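Local structure of phosphoribosylaminoimidazole-succinocarboxamide synthase (Ehrlichia chaffeensis str. Arkansas, 3KRE) at residues A[115-120]-A[193-198]. The protein catalyses the ATP-dependent joining of L-aspartate to the carboxylate of carboxyaminoimidazole ribonucleotide, giving SAICAR in de novo purine biosynthesis. Residues are numbered along the deposited sequence; the frame is centred on the assembly and turned at random.
Sequences RNLAAG and KLVDFK. With EDO (1,2-ethanediol), chain G.
Arg115 and Asp196 face each other as a non-hydrogen-bonded antiparallel pair where strand 110-115 runs out against strand 192-204, in the large antiparallel sheet of the SAICAR synthetase fold. Just beyond, the chain turns a corner at Asn116, and one carbonyl grips the turn: Val195 O accepts Asn116 N at 2.8 Å, nearly head-on, and Leu117 N at 3.2 Å on a lone pair in the carbonyl plane. The Asn116 side chain, its CG held beside the backbone N (chi1 -64°), adds a third bond, ND2 to Leu194 O at 3.0 Å, arriving from above that carbonyl's plane; ND2 also binds Asn180 of helix 166-189, tying the corner to the helix. The Val195 side chain divides its branches between two partners, CG1 packing on Ala119 CB (3.9 Å) and CG2 on Leu117 CD1.

The Arg115 and Asp196 side chains rise side by side from one face, guanidinium and carboxylate planes almost perpendicular. Their direct salt bridge is long, NH1 to OD2 3.7 Å, and each has another ionic partner: Glu140 holds Arg115 NE, and Arg224 holds Asp196 OD2. Asp196 OD1 approaches a bound ethanediol too closely to be trusted. A water at the guanidinium edge, in its plane, links the two: it accepts from Arg115 NH1 and donates to Leu117 O at 2.8 Å and to Asp196 OD2 at 2.6 Å.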
ATOM      1  N   ARG A 115      11.707  -1.128   2.169  1.00  5.29           N
ATOM      2  CA  ARG A 115      12.547  -0.144   1.442  1.00  4.38           C
ATOM      3  C   ARG A 115      13.656  -0.828   0.649  1.00  5.55           C
ATOM      4  O   ARG A 115      14.461  -1.613   1.211  1.00  4.81           O
ATOM      5  CB  ARG A 115      13.172   0.840   2.432  1.00  5.25           C
ATOM      6  CG  ARG A 115      12.205   1.479   3.439  1.00  4.72           C
ATOM      7  CD  ARG A 115      12.886   2.519   4.279  1.00  5.15           C
ATOM      8  NE  ARG A 115      11.970   3.088   5.262  1.00  6.32           N
ATOM      9  CZ  ARG A 115      11.138   4.104   5.036  1.00  7.57           C
ATOM     10  NH1 ARG A 115      11.101   4.709   3.867  1.00  7.87           N
ATOM     11  NH2 ARG A 115      10.369   4.539   6.010  1.00  9.31           N
ATOM     12  N   ASN A 116      13.715  -0.496  -0.649  1.00  5.05           N
ATOM     13  CA  ASN A 116      14.773  -0.925  -1.543  1.00  5.84           C
ATOM     14  C   ASN A 116      15.848   0.134  -1.743  1.00  6.00           C
ATOM     15  O   ASN A 116      17.019  -0.192  -1.848  1.00  6.90           O
ATOM     16  CB  ASN A 116      14.193  -1.379  -2.880  1.00  5.81           C
ATOM     17  CG  ASN A 116      13.306  -2.595  -2.725  1.00  5.82           C
ATOM     18  OD1 ASN A 116      13.716  -3.572  -2.121  1.00  6.74           O
ATOM     19  ND2 ASN A 116      12.092  -2.529  -3.243  1.00  5.11           N
ATOM     20  N   LEU A 117      15.429   1.380  -1.853  1.00  6.52           N
ATOM     21  CA  LEU A 117      16.315   2.531  -1.838  1.00  6.96           C
ATOM     22  C   LEU A 117      15.874   3.462  -0.714  1.00  7.14           C
ATOM     23  O   LEU A 117      14.745   3.409  -0.250  1.00  6.33           O
ATOM     24  CB  LEU A 117      16.253   3.286  -3.158  1.00  7.73           C
ATOM     25  CG  LEU A 117      16.229   2.529  -4.492  1.00  8.72           C
ATOM     26  CD1 LEU A 117      16.161   3.605  -5.639  1.00 12.12           C
ATOM     27  CD2 LEU A 117      17.423   1.609  -4.665  1.00 10.77           C
ATOM     28  N   ALA A 118      16.783   4.328  -0.290  1.00  6.98           N
ATOM     29  CA  ALA A 118      16.471   5.352   0.693  1.00  7.37           C
ATOM     30  C   ALA A 118      15.564   6.408   0.089  1.00  8.61           C
ATOM     31  O   ALA A 118      15.827   6.892  -1.007  1.00  9.62           O
ATOM     32  CB  ALA A 118      17.738   6.044   1.162  1.00  7.58           C
ATOM     33  N   ALA A 119      14.515   6.769   0.818  1.00  8.90           N
ATOM     34  CA  ALA A 119      13.639   7.856   0.393  1.00  9.45           C
ATOM     35  C   ALA A 119      12.888   8.395   1.593  1.00  9.70           C
ATOM     36  O   ALA A 119      12.982   7.851   2.701  1.00  8.59           O
ATOM     37  CB  ALA A 119      12.684   7.379  -0.716  1.00  8.33           C
ATOM     38  N   GLY A 120      12.160   9.492   1.392  1.00  9.10           N
ATOM     39  CA  GLY A 120      11.248   9.995   2.410  1.00  9.91           C
ATOM     40  C   GLY A 120      11.916  10.326   3.736  1.00 10.00           C
ATOM     41  O   GLY A 120      12.992  10.909   3.773  1.00 10.18           O
ATOM     42  N   LYS A 193      11.105   1.426 -11.128  1.00  8.29           N
ATOM     43  CA  LYS A 193      11.803   0.948  -9.939  1.00  8.25           C
ATOM     44  C   LYS A 193      10.887   1.084  -8.747  1.00  7.46           C
ATOM     45  O   LYS A 193      10.400   2.182  -8.469  1.00  6.56           O
ATOM     46  CB  LYS A 193      13.068   1.772  -9.683  1.00  9.03           C
ATOM     47  CG  LYS A 193      13.884   1.380  -8.466  1.00 10.32           C
ATOM     48  CD  LYS A 193      14.263  -0.126  -8.477  1.00 13.65           C
ATOM     49  CE  LYS A 193      15.058  -0.512  -7.223  1.00 14.67           C
ATOM     50  NZ  LYS A 193      15.447  -1.982  -7.203  1.00 14.39           N
ATOM     51  N   LEU A 194      10.671  -0.024  -8.032  1.00  6.35           N
ATOM     52  CA  LEU A 194       9.927   0.011  -6.785  1.00  5.81           C
ATOM     53  C   LEU A 194      10.879   0.426  -5.686  1.00  5.11           C
ATOM     54  O   LEU A 194      11.728  -0.359  -5.261  1.00  3.73           O
ATOM     55  CB  LEU A 194       9.368  -1.367  -6.447  1.00  5.07           C
ATOM     56  CG  LEU A 194       8.535  -1.513  -5.188  1.00  5.28           C
ATOM     57  CD1 LEU A 194       7.318  -0.568  -5.208  1.00  3.28           C
ATOM     58  CD2 LEU A 194       8.069  -2.993  -5.037  1.00  5.86           C
ATOM     59  N   VAL A 195      10.776   1.684  -5.287  1.00  5.02           N
ATOM     60  CA  VAL A 195      11.707   2.285  -4.338  1.00  4.92           C
ATOM     61  C   VAL A 195      11.415   1.791  -2.913  1.00  4.77           C
ATOM     62  O   VAL A 195      12.286   1.325  -2.190  1.00  4.78           O
ATOM     63  CB  VAL A 195      11.625   3.832  -4.472  1.00  4.79           C
ATOM     64  CG1 VAL A 195      12.351   4.554  -3.321  1.00  4.03           C
ATOM     65  CG2 VAL A 195      12.142   4.282  -5.866  1.00  5.67           C
ATOM     66  N   ASP A 196      10.154   1.903  -2.515  1.00  5.01           N
ATOM     67  CA  ASP A 196       9.697   1.421  -1.244  1.00  5.26           C
ATOM     68  C   ASP A 196       8.184   1.298  -1.338  1.00  5.54           C
ATOM     69  O   ASP A 196       7.605   1.732  -2.325  1.00  6.01           O
ATOM     70  CB  ASP A 196      10.124   2.322  -0.067  1.00  5.07           C
ATOM     71  CG  ASP A 196       9.553   3.763  -0.116  1.00  6.10           C
ATOM     72  OD1 ASP A 196       8.390   3.968  -0.471  1.00  6.25           O
ATOM     73  OD2 ASP A 196      10.275   4.716   0.265  1.00  6.58           O
ATOM     74  N   PHE A 197       7.578   0.682  -0.336  1.00  5.51           N
ATOM     75  CA  PHE A 197       6.125   0.582  -0.271  1.00  4.81           C
ATOM     76  C   PHE A 197       5.653   0.176   1.110  1.00  5.18           C
ATOM     77  O   PHE A 197       6.456  -0.242   1.926  1.00  6.38           O
ATOM     78  CB  PHE A 197       5.583  -0.380  -1.341  1.00  5.23           C
ATOM     79  CG  PHE A 197       6.017  -1.803  -1.170  1.00  4.55           C
ATOM     80  CD1 PHE A 197       5.135  -2.756  -0.700  1.00  6.39           C
ATOM     81  CD2 PHE A 197       7.276  -2.199  -1.510  1.00  6.35           C
ATOM     82  CE1 PHE A 197       5.521  -4.079  -0.570  1.00  6.73           C
ATOM     83  CE2 PHE A 197       7.675  -3.544  -1.394  1.00  4.58           C
ATOM     84  CZ  PHE A 197       6.793  -4.472  -0.913  1.00  7.82           C
ATOM     85  N   LYS A 198       4.355   0.398   1.379  1.00  4.83           N
ATOM     86  CA  LYS A 198       3.732   0.131   2.657  1.00  5.47           C
ATOM     87  C   LYS A 198       2.636  -0.900   2.442  1.00  6.28           C
ATOM     88  O   LYS A 198       1.833  -0.795   1.497  1.00  7.25           O
ATOM     89  CB  LYS A 198       3.134   1.422   3.249  1.00  6.18           C
ATOM     90  CG  LYS A 198       2.426   1.292   4.611  1.00 10.93           C
ATOM     91  CD  LYS A 198       0.965   0.855   4.536  1.00 16.63           C
ATOM     92  CE  LYS A 198      -0.047   2.004   4.223  1.00 18.93           C
ATOM     93  NZ  LYS A 198      -1.214   1.369   3.535  1.00 22.68           N
TER
HETATM   94  C1  EDO G 303       5.682   3.981   1.312  1.00 26.95           C
HETATM   95  O1  EDO G 303       6.430   4.918   0.567  1.00 27.94           O
HETATM   96  C2  EDO G 303       5.417   4.606   2.670  1.00 29.53           C
HETATM   97  O2  EDO G 303       6.639   4.531   3.384  1.00 29.36           O
HETATM   98  O   HOH W   1      12.601   4.325   1.386  1.00  7.52           O